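PDB 4E9J: general secretion pathway protein D from Pseudomonas aeruginosa, which forms the outer-membrane channel of the type II secretion system, through which folded exoproteins such as elastase LasB leave the cell, this piece being its periplasmic N0-N1-N2 part. Local coordinates for residues 117-122 / 146-151; 181-186 / 219-224. One frame throughout, in Å; residues are numbered along the deposited sequence.

Contact 1. Residues 117-122 / 146-151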
ATOM      1  N   VAL A 117     -10.763 -14.462   5.736  1.00 29.52           N
ATOM      2  CA  VAL A 117     -11.285 -13.885   4.500  1.00 28.81           C
ATOM      3  C   VAL A 117     -12.656 -13.312   4.863  1.00 33.59           C
ATOM      4  O   VAL A 117     -13.476 -14.008   5.462  1.00 33.47           O
ATOM      5  CB  VAL A 117     -11.408 -14.928   3.365  1.00 31.88           C
ATOM      6  CG1 VAL A 117     -11.987 -14.290   2.102  1.00 31.39           C
ATOM      7  CG2 VAL A 117     -10.064 -15.566   3.047  1.00 30.84           C
ATOM      8  N   ILE A 118     -12.896 -12.048   4.530  1.00 31.44           N
ATOM      9  CA  ILE A 118     -14.141 -11.333   4.833  1.00 31.09           C
ATOM     10  C   ILE A 118     -14.768 -10.990   3.508  1.00 35.71           C
ATOM     11  O   ILE A 118     -14.196 -10.210   2.763  1.00 34.59           O
ATOM     12  CB  ILE A 118     -13.877 -10.048   5.680  1.00 35.05           C
ATOM     13  CG1 ILE A 118     -13.181 -10.412   7.013  1.00 36.46           C
ATOM     14  CG2 ILE A 118     -15.188  -9.316   5.983  1.00 35.78           C
ATOM     15  CD1 ILE A 118     -12.852  -9.216   7.949  1.00 44.75           C
ATOM     16  N   GLN A 119     -15.912 -11.575   3.172  1.00 34.25           N
ATOM     17  CA  GLN A 119     -16.565 -11.229   1.920  1.00 34.74           C
ATOM     18  C   GLN A 119     -17.339  -9.927   2.154  1.00 38.73           C
ATOM     19  O   GLN A 119     -17.844  -9.702   3.246  1.00 36.69           O
ATOM     20  CB  GLN A 119     -17.508 -12.347   1.467  1.00 36.71           C
ATOM     21  CG  GLN A 119     -17.998 -12.162   0.028  1.00 47.84           C
ATOM     22  CD  GLN A 119     -18.127 -13.481  -0.677  1.00 62.37           C
ATOM     23  OE1 GLN A 119     -19.153 -14.149  -0.584  1.00 58.23           O
ATOM     24  NE2 GLN A 119     -17.071 -13.912  -1.349  1.00 52.38           N
ATOM     25  N   VAL A 120     -17.312  -9.031   1.169  1.00 37.23           N
ATOM     26  CA  VAL A 120     -18.009  -7.731   1.192  1.00 37.05           C
ATOM     27  C   VAL A 120     -19.162  -7.864   0.201  1.00 39.13           C
ATOM     28  O   VAL A 120     -18.965  -8.330  -0.912  1.00 38.52           O
ATOM     29  CB  VAL A 120     -17.034  -6.582   0.841  1.00 40.77           C
ATOM     30  CG1 VAL A 120     -17.744  -5.235   0.811  1.00 40.91           C
ATOM     31  CG2 VAL A 120     -15.878  -6.549   1.847  1.00 40.14           C
ATOM     32  N   GLN A 121     -20.359  -7.472   0.613  1.00 37.12           N
ATOM     33  CA  GLN A 121     -21.570  -7.633  -0.185  1.00 37.77           C
ATOM     34  C   GLN A 121     -21.866  -6.561  -1.227  1.00 40.37           C
ATOM     35  O   GLN A 121     -22.078  -6.904  -2.383  1.00 41.29           O
ATOM     36  CB  GLN A 121     -22.784  -7.755   0.769  1.00 39.97           C
ATOM     37  N   GLN A 122     -22.018  -5.288  -0.801  1.00 35.22           N
ATOM     38  CA  GLN A 122     -22.489  -4.179  -1.640  1.00 34.76           C
ATOM     39  C   GLN A 122     -21.424  -3.315  -2.266  1.00 40.13           C
ATOM     40  O   GLN A 122     -21.630  -2.831  -3.375  1.00 40.74           O
ATOM     41  CB  GLN A 122     -23.396  -3.252  -0.816  1.00 35.81           C
ATOM     42  CG  GLN A 122     -24.631  -3.909  -0.237  1.00 44.69           C
ATOM     43  CD  GLN A 122     -25.377  -2.953   0.661  1.00 61.66           C
ATOM     44  OE1 GLN A 122     -25.533  -3.182   1.866  1.00 54.73           O
ATOM     45  NE2 GLN A 122     -25.864  -1.862   0.103  1.00 55.31           N
ATOM     46  N   PRO A 146     -10.116  -9.403  -5.287  1.00 37.87           N
ATOM     47  CA  PRO A 146     -11.190  -8.803  -6.108  1.00 38.61           C
ATOM     48  C   PRO A 146     -12.146  -9.760  -6.821  1.00 40.71           C
ATOM     49  O   PRO A 146     -13.309  -9.410  -6.949  1.00 40.21           O
ATOM     50  CB  PRO A 146     -10.449  -7.900  -7.099  1.00 40.87           C
ATOM     51  CG  PRO A 146      -9.051  -7.891  -6.710  1.00 45.31           C
ATOM     52  CD  PRO A 146      -8.777  -8.933  -5.702  1.00 40.58           C
ATOM     53  N   SER A 147     -11.698 -10.974  -7.202  1.00 37.64           N
ATOM     54  CA  SER A 147     -12.560 -11.950  -7.875  1.00 37.20           C
ATOM     55  C   SER A 147     -13.671 -12.505  -6.979  1.00 40.19           C
ATOM     56  O   SER A 147     -14.718 -12.902  -7.495  1.00 39.32           O
ATOM     57  CB  SER A 147     -11.731 -13.075  -8.491  1.00 42.28           C
ATOM     58  OG  SER A 147     -10.814 -13.673  -7.584  1.00 48.52           O
ATOM     59  N   ALA A 148     -13.460 -12.526  -5.646  1.00 35.58           N
ATOM     60  CA  ALA A 148     -14.462 -12.975  -4.676  1.00 34.96           C
ATOM     61  C   ALA A 148     -15.078 -11.781  -3.924  1.00 37.93           C
ATOM     62  O   ALA A 148     -15.939 -11.985  -3.071  1.00 37.11           O
ATOM     63  CB  ALA A 148     -13.821 -13.926  -3.684  1.00 36.05           C
ATOM     64  N   ASN A 149     -14.646 -10.538  -4.252  1.00 34.36           N
ATOM     65  CA  ASN A 149     -15.005  -9.292  -3.569  1.00 33.01           C
ATOM     66  C   ASN A 149     -14.829  -9.458  -2.048  1.00 33.75           C
ATOM     67  O   ASN A 149     -15.718  -9.157  -1.235  1.00 32.12           O
ATOM     68  CB  ASN A 149     -16.396  -8.773  -3.952  1.00 33.46           C
ATOM     69  CG  ASN A 149     -16.497  -7.286  -3.742  1.00 44.35           C
ATOM     70  OD1 ASN A 149     -15.706  -6.529  -4.300  1.00 35.51           O
ATOM     71  ND2 ASN A 149     -17.449  -6.808  -2.965  1.00 35.87           N
ATOM     72  N   ALA A 150     -13.646  -9.971  -1.690  1.00 29.71           N
ATOM     73  CA  ALA A 150     -13.301 -10.268  -0.326  1.00 29.58           C
ATOM     74  C   ALA A 150     -11.987  -9.619   0.065  1.00 31.73           C
ATOM     75  O   ALA A 150     -11.169  -9.257  -0.788  1.00 31.52           O
ATOM     76  CB  ALA A 150     -13.221 -11.788  -0.137  1.00 30.70           C
ATOM     77  N   LEU A 151     -11.801  -9.476   1.375  1.00 28.33           N
ATOM     78  CA  LEU A 151     -10.591  -8.945   2.000  1.00 29.17           C
ATOM     79  C   LEU A 151      -9.952 -10.091   2.783  1.00 30.97           C
ATOM     80  O   LEU A 151     -10.678 -10.833   3.414  1.00 30.27           O
ATOM     81  CB  LEU A 151     -10.967  -7.863   3.037  1.00 29.94           C
ATOM     82  CG  LEU A 151     -11.490  -6.550   2.509  1.00 36.84           C
ATOM     83  CD1 LEU A 151     -12.074  -5.709   3.635  1.00 36.68           C
ATOM     84  CD2 LEU A 151     -10.400  -5.777   1.794  1.00 40.61           C
TER
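N149 reaches across to V120 with both its backbone and its side chain. Its carbonyl O takes the V120 N-H in a nearly straight bond (2.9 Å), while its amide ND2 gives a hydrogen to V120 O at 3.0 Å. That second donor stands above the carbonyl plane, 54° out of it, and misses the lone pairs. With CG anti to the backbone N (chi1 -155°), the amide swings past the isopropyl group of V120 and lies obliquely to it, ND2 3.8 Å from V120 CB. ND2 also serves S123 O and OD1 accepts from V125 N, so the amide ties the loop after strand 114-119 and the first residue of helix 125-132 to the turn before strand 150-155. The N1 domain has the beta-alpha-beta-beta-alpha, KH-like order of secretin ring domains, its first strand beside the third. N149, left-handed in backbone, forms with A150 a G1 beta bulge opposite V145, where hairpin 141-145/150-155 turns round. Past the bulge, strand 150-155 pairs antiparallel with strand 114-119: I118 and L151 are a hydrogen-bonded pair, their side chains on the face covered by helices 125-132 and 157-171. Q119 and A150 share the other face. There V117 CG1 abuts the A150 methyl at 3.6 Å, and a bend at chi2 brings the amide of Q119 to A148 O, where NE2 makes a weak bond, well off straight (121°).

Contact 2. Residues 181-186 / 219-224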
ATOM      1  N   ILE A 181      -7.178  14.878   7.063  1.00 22.40           N
ATOM      2  CA  ILE A 181      -6.655  16.019   7.818  1.00 22.51           C
ATOM      3  C   ILE A 181      -5.547  15.553   8.729  1.00 25.04           C
ATOM      4  O   ILE A 181      -5.811  14.788   9.647  1.00 23.85           O
ATOM      5  CB  ILE A 181      -7.718  16.737   8.637  1.00 27.06           C
ATOM      6  CG1 ILE A 181      -8.853  17.195   7.767  1.00 29.86           C
ATOM      7  CG2 ILE A 181      -7.099  17.941   9.413  1.00 27.96           C
ATOM      8  CD1 ILE A 181     -10.025  17.594   8.549  1.00 46.88           C
ATOM      9  N   ASN A 182      -4.339  16.049   8.513  1.00 22.57           N
ATOM     10  CA  ASN A 182      -3.162  15.746   9.322  1.00 21.68           C
ATOM     11  C   ASN A 182      -3.169  16.753  10.447  1.00 27.58           C
ATOM     12  O   ASN A 182      -2.975  17.918  10.199  1.00 29.01           O
ATOM     13  CB  ASN A 182      -1.903  15.912   8.492  1.00 18.94           C
ATOM     14  CG  ASN A 182      -1.892  14.985   7.326  1.00 27.59           C
ATOM     15  OD1 ASN A 182      -1.583  13.826   7.464  1.00 32.52           O
ATOM     16  ND2 ASN A 182      -2.295  15.456   6.163  1.00 21.62           N
ATOM     17  N   LEU A 183      -3.449  16.342  11.667  1.00 25.48           N
ATOM     18  CA  LEU A 183      -3.548  17.279  12.785  1.00 25.28           C
ATOM     19  C   LEU A 183      -2.168  17.727  13.249  1.00 27.18           C
ATOM     20  O   LEU A 183      -1.366  16.890  13.638  1.00 26.36           O
ATOM     21  CB  LEU A 183      -4.326  16.641  13.944  1.00 24.83           C
ATOM     22  CG  LEU A 183      -5.722  16.138  13.639  1.00 28.69           C
ATOM     23  CD1 LEU A 183      -6.164  15.185  14.695  1.00 28.52           C
ATOM     24  CD2 LEU A 183      -6.706  17.272  13.494  1.00 33.81           C
ATOM     25  N   ARG A 184      -1.878  19.037  13.187  1.00 24.87           N
ATOM     26  CA  ARG A 184      -0.570  19.560  13.616  1.00 25.73           C
ATOM     27  C   ARG A 184      -0.478  19.788  15.143  1.00 28.66           C
ATOM     28  O   ARG A 184       0.595  19.650  15.697  1.00 27.58           O
ATOM     29  CB  ARG A 184      -0.256  20.880  12.863  1.00 26.13           C
ATOM     30  CG  ARG A 184       1.117  21.449  13.148  1.00 26.44           C
ATOM     31  CD  ARG A 184       1.463  22.613  12.235  1.00 33.52           C
ATOM     32  NE  ARG A 184       2.803  23.139  12.500  1.00 45.10           N
ATOM     33  CZ  ARG A 184       3.314  24.254  11.978  1.00 60.18           C
ATOM     34  NH1 ARG A 184       2.590  25.007  11.150  1.00 41.61           N
ATOM     35  NH2 ARG A 184       4.550  24.632  12.284  1.00 48.73           N
ATOM     36  N   TYR A 185      -1.555  20.224  15.789  1.00 29.01           N
ATOM     37  CA  TYR A 185      -1.557  20.580  17.215  1.00 29.76           C
ATOM     38  C   TYR A 185      -2.348  19.616  18.106  1.00 35.57           C
ATOM     39  O   TYR A 185      -1.898  19.291  19.202  1.00 36.38           O
ATOM     40  CB  TYR A 185      -2.135  21.996  17.379  1.00 30.74           C
ATOM     41  CG  TYR A 185      -1.434  23.005  16.501  1.00 33.80           C
ATOM     42  CD1 TYR A 185      -0.115  23.384  16.752  1.00 34.89           C
ATOM     43  CD2 TYR A 185      -2.043  23.494  15.353  1.00 34.76           C
ATOM     44  CE1 TYR A 185       0.558  24.267  15.909  1.00 36.47           C
ATOM     45  CE2 TYR A 185      -1.385  24.386  14.510  1.00 35.61           C
ATOM     46  CZ  TYR A 185      -0.089  24.785  14.797  1.00 42.27           C
ATOM     47  OH  TYR A 185       0.568  25.675  13.975  1.00 40.67           O
ATOM     48  N   GLY A 186      -3.525  19.217  17.654  1.00 31.41           N
ATOM     49  CA  GLY A 186      -4.403  18.351  18.414  1.00 30.25           C
ATOM     50  C   GLY A 186      -3.981  16.901  18.438  1.00 30.50           C
ATOM     51  O   GLY A 186      -3.143  16.460  17.641  1.00 30.81           O
ATOM     52  N   ASN A 219      -1.437  10.502  13.194  1.00 25.75           N
ATOM     53  CA  ASN A 219      -2.146  11.591  13.837  1.00 23.44           C
ATOM     54  C   ASN A 219      -3.009  12.354  12.835  1.00 24.21           C
ATOM     55  O   ASN A 219      -2.911  13.589  12.720  1.00 22.47           O
ATOM     56  CB  ASN A 219      -1.179  12.536  14.584  1.00 20.05           C
ATOM     57  CG  ASN A 219      -1.898  13.335  15.653  1.00 27.32           C
ATOM     58  OD1 ASN A 219      -2.616  12.780  16.449  1.00 26.29           O
ATOM     59  ND2 ASN A 219      -1.770  14.647  15.697  1.00 23.20           N
ATOM     60  N   ARG A 220      -3.838  11.613  12.105  1.00 21.70           N
ATOM     61  CA  ARG A 220      -4.718  12.204  11.092  1.00 22.84           C
ATOM     62  C   ARG A 220      -6.149  11.652  11.149  1.00 28.84           C
ATOM     63  O   ARG A 220      -6.385  10.537  11.632  1.00 30.84           O
ATOM     64  CB  ARG A 220      -4.099  11.994   9.710  1.00 25.19           C
ATOM     65  CG  ARG A 220      -4.201  10.606   9.205  1.00 29.85           C
ATOM     66  CD  ARG A 220      -3.504  10.412   7.874  1.00 32.77           C
ATOM     67  NE  ARG A 220      -3.813   9.081   7.354  1.00 40.14           N
ATOM     68  CZ  ARG A 220      -3.693   8.689   6.088  1.00 45.38           C
ATOM     69  NH1 ARG A 220      -4.051   7.462   5.733  1.00 35.23           N
ATOM     70  NH2 ARG A 220      -3.235   9.526   5.165  1.00 38.69           N
ATOM     71  N   LEU A 221      -7.100  12.440  10.636  1.00 23.75           N
ATOM     72  CA  LEU A 221      -8.504  12.080  10.572  1.00 23.31           C
ATOM     73  C   LEU A 221      -8.871  11.783   9.147  1.00 25.79           C
ATOM     74  O   LEU A 221      -8.460  12.507   8.237  1.00 22.99           O
ATOM     75  CB  LEU A 221      -9.391  13.255  11.021  1.00 23.65           C
ATOM     76  CG  LEU A 221      -9.173  13.776  12.423  1.00 28.93           C
ATOM     77  CD1 LEU A 221     -10.046  14.990  12.669  1.00 29.19           C
ATOM     78  CD2 LEU A 221      -9.434  12.699  13.449  1.00 28.84           C
ATOM     79  N   ILE A 222      -9.716  10.779   8.960  1.00 21.09           N
ATOM     80  CA  ILE A 222     -10.289  10.440   7.650  1.00 19.90           C
ATOM     81  C   ILE A 222     -11.771  10.749   7.781  1.00 24.53           C
ATOM     82  O   ILE A 222     -12.405  10.214   8.675  1.00 23.16           O
ATOM     83  CB  ILE A 222     -10.033   8.994   7.285  1.00 21.96           C
ATOM     84  CG1 ILE A 222      -8.528   8.740   7.143  1.00 21.89           C
ATOM     85  CG2 ILE A 222     -10.777   8.620   6.006  1.00 20.17           C
ATOM     86  CD1 ILE A 222      -8.153   7.251   7.254  1.00 29.63           C
ATOM     87  N   ILE A 223     -12.275  11.691   6.988  1.00 23.68           N
ATOM     88  CA  ILE A 223     -13.659  12.133   7.050  1.00 23.65           C
ATOM     89  C   ILE A 223     -14.417  11.586   5.842  1.00 27.20           C
ATOM     90  O   ILE A 223     -14.000  11.797   4.703  1.00 24.35           O
ATOM     91  CB  ILE A 223     -13.723  13.672   7.067  1.00 27.80           C
ATOM     92  CG1 ILE A 223     -12.751  14.299   8.108  1.00 29.36           C
ATOM     93  CG2 ILE A 223     -15.195  14.160   7.260  1.00 29.27           C
ATOM     94  CD1 ILE A 223     -12.915  13.767   9.558  1.00 36.34           C
ATOM     95  N   LEU A 224     -15.557  10.936   6.094  1.00 25.50           N
ATOM     96  CA  LEU A 224     -16.412  10.359   5.062  1.00 25.68           C
ATOM     97  C   LEU A 224     -17.787  10.937   5.166  1.00 28.23           C
ATOM     98  O   LEU A 224     -18.135  11.545   6.177  1.00 25.00           O
ATOM     99  CB  LEU A 224     -16.497   8.876   5.245  1.00 27.27           C
ATOM    100  CG  LEU A 224     -15.183   8.167   4.998  1.00 33.27           C
ATOM    101  CD1 LEU A 224     -14.737   7.463   6.277  1.00 35.25           C
ATOM    102  CD2 LEU A 224     -15.291   7.244   3.818  1.00 34.32           C
TER
HETATM  103  O   HOH W   1      -1.663  11.917   5.609  1.00 30.04           O
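Strand 178-182, the outermost strand of the three-stranded antiparallel N2 sheet within its chain, meets the central strand 220-224 here, and the pairing runs on into the loop that leads to helix 188-201. I181 and L221 form the hydrogen-bonded pair, with N to O distances of 2.9 Å in both directions. Beyond them L183 N donates to N219 O in the plane of that carbonyl. The amide of N219 then fastens the loop: ND2 gives one hydrogen almost straight to G186 O (3.0 Å, 172°), which lies in the amide plane, and the other, in a clearly bent bond, to L183 O, which it meets from above the carbonyl plane. CG anti to the backbone N (chi1 -159°) turns the amide toward the backbone of 183-186, and OD1 accepts from V188 N at the start of the helix. N219 and R220 together face D215 in a G1 beta bulge, which closes the hairpin of strands 211-215 and 220-224. On the face of I181 and L221, turned toward helix 227-240, L183 and L221 cross, CD1 of L183 lying 4.0 Å from CG of L221, and I181 CD1 touches I223 CG1. On the other face N182 and R220 run side by side, pointing the same way, with amide and guanidinium planes 40° apart. A water bridges their ends, donating to N182 OD1 (2.7 Å) and accepting from R220 NH2 (2.9 Å). R220 NE makes a salt bridge to D215, and NH2 also reaches Y178 OH of the second subunit, whose D177 accepts from N182 N.

In the fold
Contacts 1 and 2 follow one another along the chain, the first in N1 and the second in N2; their centres lie about 29 Å apart and their nearest atoms about 13 Å, without touching. They occupy equivalent places in two domains of the same family: in each, the first strand pairs with the third, and an asparagine in a left-handed bulge position joins that pairing to the start of the helix that follows the first strand (V125 N, V188 N). The surroundings differ. Strand 114-119 also pairs, in parallel, with strand 55-61 of the N0 region, joining the N0 and N1 sheets, whereas strand 178-182 is outermost within its chain and meets the second subunit of the crystallised dimer.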